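Local coordinates for Fe2OG dioxygenase domain-containing protein (Pseudomonas putida, PDB 4J25) that is a prolyl-4-hydroxylase of the 2-oxoglutarate- and iron-dependent oxygenase family, probably acting on a proline of elongation factor Tu, at residues P30-V35 and A48-A53; I97-A102 and Q107-M112. One frame throughout, in Å; residues are numbered along the deposited sequence.

Contact 1: P30-V35 and A48-A53; sequences PMLAAV and AHFLPA
Phe-50 sets its phenyl ring against the N-terminal lead-in to helix 32-42, with Pro-30 beside CD1 at its near end and Leu-32 beside CE1 and CZ at its far end. The contact lies on the helical side of the double-stranded beta helix (jellyroll) of this 2-oxoglutarate oxygenase, where the loop between strand 44-47 and helix 53-67 turns back past the start of helix 32-42. Torsion explains the reach: with CG anti to the backbone N (chi1 -174°), the ring projects back toward Leu-32. Pro-30 crosses the aromatic side chain at about a right angle, its CD 3.9 Å from CD1 of Phe-50, in an oblique approach. Leu-32 arrives differently: its CD2 methyl sits at the ring edge, near the ring plane, 4.0 Å from Phe-50 CE1. Its own CG lies beside its backbone N, and the branch ending in CD2 is the one that swings toward the ring. No hydrogen bond joins the two segments; the side chains meet through carbon alone. Phe-50 is buried, with Met-112 of helix 103-123 and Leu-195 of strand 195-199 also touching its side chain, while its backbone is hydrogen-bonded to Gly-193. Cutting the ring back to an alanine here would probably leave a gap facing Pro-30 and Met-112, and Leu-32 CD2 without its aromatic neighbour. Leu-32 also touches Gln-114 of helix 103-123. At the near end, Pro-30 also meets backbone: its CD methylene lies 3.4 Å from the carbonyl O of Phe-50.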
ATOM      1  N   PRO A  30       4.654   5.236  12.836  1.00 25.18           N
ATOM      2  CA  PRO A  30       5.646   6.315  12.859  1.00 25.87           C
ATOM      3  C   PRO A  30       5.055   7.616  12.305  1.00 25.03           C
ATOM      4  O   PRO A  30       3.970   7.585  11.745  1.00 24.18           O
ATOM      5  CB  PRO A  30       6.769   5.781  11.965  1.00 26.45           C
ATOM      6  CG  PRO A  30       6.117   4.835  11.048  1.00 26.63           C
ATOM      7  CD  PRO A  30       4.956   4.225  11.812  1.00 25.63           C
ATOM      8  N   MET A  31       5.741   8.738  12.478  1.00 26.05           N
ATOM      9  CA  MET A  31       5.173  10.039  12.132  1.00 24.82           C
ATOM     10  C   MET A  31       4.892  10.141  10.626  1.00 23.49           C
ATOM     11  O   MET A  31       5.712   9.775   9.802  1.00 21.95           O
ATOM     12  CB  MET A  31       6.100  11.157  12.603  1.00 25.51           C
ATOM     13  N   LEU A  32       3.708  10.625  10.278  1.00 24.91           N
ATOM     14  CA  LEU A  32       3.271  10.640   8.886  1.00 26.25           C
ATOM     15  C   LEU A  32       3.933  11.775   8.100  1.00 26.35           C
ATOM     16  O   LEU A  32       3.993  11.740   6.867  1.00 26.28           O
ATOM     17  CB  LEU A  32       1.751  10.759   8.815  1.00 25.55           C
ATOM     18  CG  LEU A  32       0.983   9.678   9.572  1.00 24.56           C
ATOM     19  CD1 LEU A  32      -0.496   9.915   9.440  1.00 25.95           C
ATOM     20  CD2 LEU A  32       1.338   8.288   9.074  1.00 25.91           C
ATOM     21  N   ALA A  33       4.441  12.773   8.814  1.00 27.38           N
ATOM     22  CA  ALA A  33       5.111  13.904   8.175  1.00 26.89           C
ATOM     23  C   ALA A  33       6.246  13.450   7.264  1.00 26.67           C
ATOM     24  O   ALA A  33       6.505  14.076   6.242  1.00 27.01           O
ATOM     25  CB  ALA A  33       5.631  14.861   9.218  1.00 28.27           C
ATOM     26  N   ALA A  34       6.925  12.367   7.638  1.00 27.46           N
ATOM     27  CA  ALA A  34       8.031  11.833   6.843  1.00 25.42           C
ATOM     28  C   ALA A  34       7.552  11.212   5.525  1.00 23.11           C
ATOM     29  O   ALA A  34       8.204  11.356   4.491  1.00 21.91           O
ATOM     30  CB  ALA A  34       8.803  10.813   7.656  1.00 27.33           C
ATOM     31  N   VAL A  35       6.421  10.505   5.569  1.00 21.80           N
ATOM     32  CA  VAL A  35       5.805   9.953   4.365  1.00 19.43           C
ATOM     33  C   VAL A  35       5.437  11.098   3.396  1.00 18.42           C
ATOM     34  O   VAL A  35       5.700  11.022   2.201  1.00 16.82           O
ATOM     35  CB  VAL A  35       4.541   9.115   4.698  1.00 18.40           C
ATOM     36  CG1 VAL A  35       3.911   8.548   3.434  1.00 16.95           C
ATOM     37  CG2 VAL A  35       4.892   7.984   5.652  1.00 20.95           C
ATOM     38  N   ALA A  48       9.392   1.040   7.276  1.00 21.27           N
ATOM     39  CA  ALA A  48       9.431  -0.266   7.923  1.00 22.06           C
ATOM     40  C   ALA A  48       8.629  -0.182   9.215  1.00 23.27           C
ATOM     41  O   ALA A  48       8.518   0.888   9.814  1.00 21.92           O
ATOM     42  CB  ALA A  48      10.879  -0.683   8.213  1.00 22.86           C
ATOM     43  N   HIS A  49       8.075  -1.312   9.647  1.00 25.34           N
ATOM     44  CA  HIS A  49       7.330  -1.365  10.899  1.00 24.07           C
ATOM     45  C   HIS A  49       6.288  -0.249  11.002  1.00 23.67           C
ATOM     46  O   HIS A  49       6.202   0.452  12.013  1.00 23.51           O
ATOM     47  CB  HIS A  49       8.311  -1.304  12.062  1.00 26.52           C
ATOM     48  CG  HIS A  49       9.383  -2.344  11.981  1.00 30.21           C
ATOM     49  ND1 HIS A  49       9.103  -3.689  11.850  1.00 31.93           N
ATOM     50  CD2 HIS A  49      10.733  -2.241  11.985  1.00 32.67           C
ATOM     51  CE1 HIS A  49      10.234  -4.371  11.799  1.00 33.32           C
ATOM     52  NE2 HIS A  49      11.237  -3.516  11.878  1.00 33.97           N
ATOM     53  N   PHE A  50       5.487  -0.104   9.950  1.00 22.58           N
ATOM     54  CA  PHE A  50       4.459   0.930   9.910  1.00 21.92           C
ATOM     55  C   PHE A  50       3.392   0.703  10.988  1.00 22.51           C
ATOM     56  O   PHE A  50       2.798   1.649  11.503  1.00 22.71           O
ATOM     57  CB  PHE A  50       3.818   1.005   8.517  1.00 21.10           C
ATOM     58  CG  PHE A  50       2.855   2.139   8.378  1.00 19.98           C
ATOM     59  CD1 PHE A  50       3.310   3.440   8.369  1.00 19.26           C
ATOM     60  CD2 PHE A  50       1.485   1.900   8.309  1.00 20.82           C
ATOM     61  CE1 PHE A  50       2.414   4.508   8.274  1.00 21.03           C
ATOM     62  CE2 PHE A  50       0.592   2.948   8.211  1.00 21.14           C
ATOM     63  CZ  PHE A  50       1.064   4.264   8.190  1.00 20.50           C
ATOM     64  N   LEU A  51       3.176  -0.555  11.345  1.00 20.64           N
ATOM     65  CA  LEU A  51       2.177  -0.892  12.340  1.00 22.26           C
ATOM     66  C   LEU A  51       2.754  -1.925  13.294  1.00 24.51           C
ATOM     67  O   LEU A  51       3.666  -2.665  12.931  1.00 26.80           O
ATOM     68  CB  LEU A  51       0.914  -1.422  11.657  1.00 21.07           C
ATOM     69  CG  LEU A  51       0.170  -0.412  10.772  1.00 22.13           C
ATOM     70  CD1 LEU A  51      -0.937  -1.105  10.002  1.00 22.05           C
ATOM     71  CD2 LEU A  51      -0.398   0.762  11.564  1.00 22.07           C
ATOM     72  N   PRO A  52       2.234  -1.975  14.523  1.00 26.62           N
ATOM     73  CA  PRO A  52       2.788  -2.953  15.464  1.00 28.00           C
ATOM     74  C   PRO A  52       2.619  -4.380  14.955  1.00 26.33           C
ATOM     75  O   PRO A  52       1.653  -4.685  14.267  1.00 24.24           O
ATOM     76  CB  PRO A  52       1.981  -2.715  16.748  1.00 29.90           C
ATOM     77  CG  PRO A  52       0.751  -1.987  16.320  1.00 30.28           C
ATOM     78  CD  PRO A  52       1.108  -1.216  15.090  1.00 28.05           C
ATOM     79  N   ALA A  53       3.560  -5.250  15.310  1.00 27.10           N
ATOM     80  CA  ALA A  53       3.577  -6.608  14.786  1.00 24.93           C
ATOM     81  C   ALA A  53       2.274  -7.385  15.003  1.00 26.65           C
ATOM     82  O   ALA A  53       1.882  -8.161  14.138  1.00 24.75           O
ATOM     83  CB  ALA A  53       4.758  -7.369  15.364  1.00 26.67           C
TER

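Contact 2: I97-A102 and Q107-M112; sequences IDPGQA and QYLAAM
Leu-109 points its isobutyl group out of helix 103-123 and brings one methyl, CD1, against Ile-97, Asp-98 and Pro-99. CG lies beside the backbone N (chi1 -60°) and CD1 runs on anti to CA (chi2 177°), which stretches that branch straight outward from the helix. The methyl CD1 of Leu-109 ends above the plane of the Asp-98 to Pro-99 peptide bond, 3.5 Å from Pro-99 N and 3.6 Å from Asp-98 C. Pro-99 and Leu-109 cross at about a right angle, and CD of the pyrrolidine ring is 3.6 Å from Leu-109 CD1. Ile-97, just before the turn, approaches at a slant, presenting its CG2 methyl 4.1 Å from the same CD1 of Leu-109. One methyl thus serves two side chains and the peptide bond leading into Pro-99. Asp-98 opens a type II beta turn that ends at Gln-101, with Gly-100 at its third position, where a positive phi (94°) suits a residue without a side chain. The turn is also held from outside: Gly-100 N is hydrogen-bonded to OD1 of Asp-106, and Gln-101 OE1 to NH2 of Arg-66 on helix 53-67. Ile-97 pairs through its backbone with Cys-132 of strand 129-137, and the Leu-109 side chain touches that residue too, so turn, helix and sheet edge converge here. With no hydrogen bond between the two segments themselves, their mutual hold is purely van der Waals, while the polar bonds to the turn come from Asp-106 and Arg-66, outside both segments.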
ATOM      1  N   ILE A  97     -12.475  -3.210   1.285  1.00 24.28           N
ATOM      2  CA  ILE A  97     -12.480  -3.160   2.733  1.00 25.32           C
ATOM      3  C   ILE A  97     -13.167  -1.876   3.180  1.00 27.62           C
ATOM      4  O   ILE A  97     -12.890  -0.797   2.653  1.00 25.46           O
ATOM      5  CB  ILE A  97     -11.036  -3.246   3.265  1.00 24.15           C
ATOM      6  CG1 ILE A  97     -10.448  -4.622   2.933  1.00 23.33           C
ATOM      7  CG2 ILE A  97     -10.978  -2.999   4.755  1.00 24.10           C
ATOM      8  CD1 ILE A  97      -8.955  -4.652   3.015  1.00 24.64           C
ATOM      9  N   ASP A  98     -14.083  -2.011   4.134  1.00 29.16           N
ATOM     10  CA  ASP A  98     -14.785  -0.872   4.718  1.00 32.62           C
ATOM     11  C   ASP A  98     -14.757  -1.023   6.226  1.00 31.83           C
ATOM     12  O   ASP A  98     -14.514  -2.114   6.740  1.00 30.78           O
ATOM     13  CB  ASP A  98     -16.252  -0.839   4.265  1.00 36.81           C
ATOM     14  CG  ASP A  98     -16.486   0.066   3.066  1.00 40.68           C
ATOM     15  OD1 ASP A  98     -15.853   1.149   2.988  1.00 41.95           O
ATOM     16  OD2 ASP A  98     -17.318  -0.307   2.207  1.00 42.00           O
ATOM     17  N   PRO A  99     -15.012   0.078   6.947  1.00 32.50           N
ATOM     18  CA  PRO A  99     -15.167  -0.034   8.398  1.00 31.79           C
ATOM     19  C   PRO A  99     -16.247  -1.051   8.742  1.00 31.14           C
ATOM     20  O   PRO A  99     -17.197  -1.208   7.979  1.00 32.48           O
ATOM     21  CB  PRO A  99     -15.568   1.383   8.817  1.00 32.37           C
ATOM     22  CG  PRO A  99     -14.938   2.262   7.773  1.00 32.90           C
ATOM     23  CD  PRO A  99     -15.044   1.479   6.487  1.00 31.69           C
ATOM     24  N   GLY A 100     -16.070  -1.767   9.846  1.00 30.26           N
ATOM     25  CA  GLY A 100     -17.113  -2.625  10.374  1.00 30.41           C
ATOM     26  C   GLY A 100     -17.013  -4.064   9.921  1.00 31.54           C
ATOM     27  O   GLY A 100     -17.866  -4.871  10.255  1.00 33.74           O
ATOM     28  N   GLN A 101     -15.972  -4.402   9.170  1.00 31.14           N
ATOM     29  CA  GLN A 101     -15.815  -5.771   8.684  1.00 30.15           C
ATOM     30  C   GLN A 101     -14.943  -6.595   9.621  1.00 28.99           C
ATOM     31  O   GLN A 101     -15.228  -7.759   9.857  1.00 30.13           O
ATOM     32  CB  GLN A 101     -15.227  -5.790   7.274  1.00 29.35           C
ATOM     33  CG  GLN A 101     -16.124  -5.143   6.232  1.00 30.92           C
ATOM     34  CD  GLN A 101     -15.451  -5.004   4.871  1.00 31.72           C
ATOM     35  OE1 GLN A 101     -14.324  -5.449   4.670  1.00 28.94           O
ATOM     36  NE2 GLN A 101     -16.147  -4.368   3.935  1.00 33.68           N
ATOM     37  N   ALA A 102     -13.887  -5.990  10.149  1.00 27.04           N
ATOM     38  CA  ALA A 102     -12.988  -6.682  11.070  1.00 25.22           C
ATOM     39  C   ALA A 102     -12.179  -5.647  11.814  1.00 24.71           C
ATOM     40  O   ALA A 102     -11.885  -4.583  11.273  1.00 24.73           O
ATOM     41  CB  ALA A 102     -12.060  -7.620  10.310  1.00 23.96           C
ATOM     42  N   GLN A 107      -8.582  -0.630  12.141  1.00 19.89           N
ATOM     43  CA  GLN A 107      -7.400   0.063  12.612  1.00 19.85           C
ATOM     44  C   GLN A 107      -6.509   0.492  11.426  1.00 18.79           C
ATOM     45  O   GLN A 107      -5.920   1.566  11.441  1.00 16.85           O
ATOM     46  CB  GLN A 107      -6.630  -0.832  13.562  1.00 21.00           C
ATOM     47  CG  GLN A 107      -7.364  -1.100  14.872  1.00 23.15           C
ATOM     48  CD  GLN A 107      -6.473  -1.768  15.901  1.00 24.81           C
ATOM     49  OE1 GLN A 107      -5.276  -1.496  15.972  1.00 24.37           O
ATOM     50  NE2 GLN A 107      -7.055  -2.646  16.704  1.00 26.91           N
ATOM     51  N   TYR A 108      -6.421  -0.349  10.405  1.00 19.76           N
ATOM     52  CA  TYR A 108      -5.660   0.021   9.214  1.00 19.39           C
ATOM     53  C   TYR A 108      -6.279   1.242   8.551  1.00 18.31           C
ATOM     54  O   TYR A 108      -5.569   2.172   8.182  1.00 17.01           O
ATOM     55  CB  TYR A 108      -5.580  -1.129   8.216  1.00 18.46           C
ATOM     56  CG  TYR A 108      -4.683  -0.800   7.043  1.00 17.55           C
ATOM     57  CD1 TYR A 108      -3.352  -0.482   7.247  1.00 17.60           C
ATOM     58  CD2 TYR A 108      -5.171  -0.795   5.734  1.00 17.11           C
ATOM     59  CE1 TYR A 108      -2.516  -0.173   6.185  1.00 17.17           C
ATOM     60  CE2 TYR A 108      -4.337  -0.495   4.665  1.00 17.58           C
ATOM     61  CZ  TYR A 108      -3.013  -0.181   4.906  1.00 16.56           C
ATOM     62  OH  TYR A 108      -2.173   0.118   3.862  1.00 18.29           O
ATOM     63  N   LEU A 109      -7.601   1.238   8.399  1.00 19.33           N
ATOM     64  CA  LEU A 109      -8.301   2.358   7.772  1.00 21.97           C
ATOM     65  C   LEU A 109      -8.152   3.640   8.579  1.00 20.98           C
ATOM     66  O   LEU A 109      -8.033   4.716   8.007  1.00 20.45           O
ATOM     67  CB  LEU A 109      -9.783   2.057   7.556  1.00 23.53           C
ATOM     68  CG  LEU A 109     -10.077   0.858   6.656  1.00 26.09           C
ATOM     69  CD1 LEU A 109     -11.594   0.632   6.602  1.00 28.27           C
ATOM     70  CD2 LEU A 109      -9.479   1.025   5.250  1.00 25.00           C
ATOM     71  N   ALA A 110      -8.150   3.531   9.903  1.00 18.39           N
ATOM     72  CA  ALA A 110      -8.010   4.715  10.737  1.00 18.42           C
ATOM     73  C   ALA A 110      -6.642   5.350  10.512  1.00 20.35           C
ATOM     74  O   ALA A 110      -6.538   6.570  10.386  1.00 20.67           O
ATOM     75  CB  ALA A 110      -8.246   4.387  12.211  1.00 21.81           C
ATOM     76  N   ALA A 111      -5.599   4.529  10.397  1.00 18.41           N
ATOM     77  CA  ALA A 111      -4.254   5.054  10.157  1.00 15.77           C
ATOM     78  C   ALA A 111      -4.139   5.672   8.758  1.00 16.15           C
ATOM     79  O   ALA A 111      -3.496   6.719   8.577  1.00 15.11           O
ATOM     80  CB  ALA A 111      -3.210   3.956  10.330  1.00 14.96           C
ATOM     81  N   MET A 112      -4.734   5.015   7.771  1.00 14.50           N
ATOM     82  CA  MET A 112      -4.663   5.507   6.410  1.00 17.70           C
ATOM     83  C   MET A 112      -5.514   6.767   6.266  1.00 17.73           C
ATOM     84  O   MET A 112      -5.210   7.620   5.440  1.00 14.53           O
ATOM     85  CB  MET A 112      -5.101   4.429   5.422  1.00 17.27           C
ATOM     86  CG  MET A 112      -4.162   3.226   5.392  1.00 17.08           C
ATOM     87  SD  MET A 112      -2.500   3.688   4.853  1.00 25.66           S
ATOM     88  CE  MET A 112      -1.593   3.856   6.319  1.00 20.21           C
TER

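From the N terminus, the chain enters helix 32-42, runs through strand 44-47 and turns back, so contact 1 closes a loop of twelve intervening residues. Helix 53-67 and a stretch that is not modelled follow before contact 2 closes a much shorter loop at the start of helix 103-123. The two loops stand in series, neither enclosing nor crossing the other, with centres about 16 Å apart. Helix 103-123 joins them: Leu-51 CD1 packs 3.7 Å from Tyr-108 CD1. Contact 1 ties the start of helix 32-42 and the loop after strand 44-47 to strand 195-199, contact 2 the turn before helix 103-123 to strand 129-137, both strands of the larger jellyroll sheet.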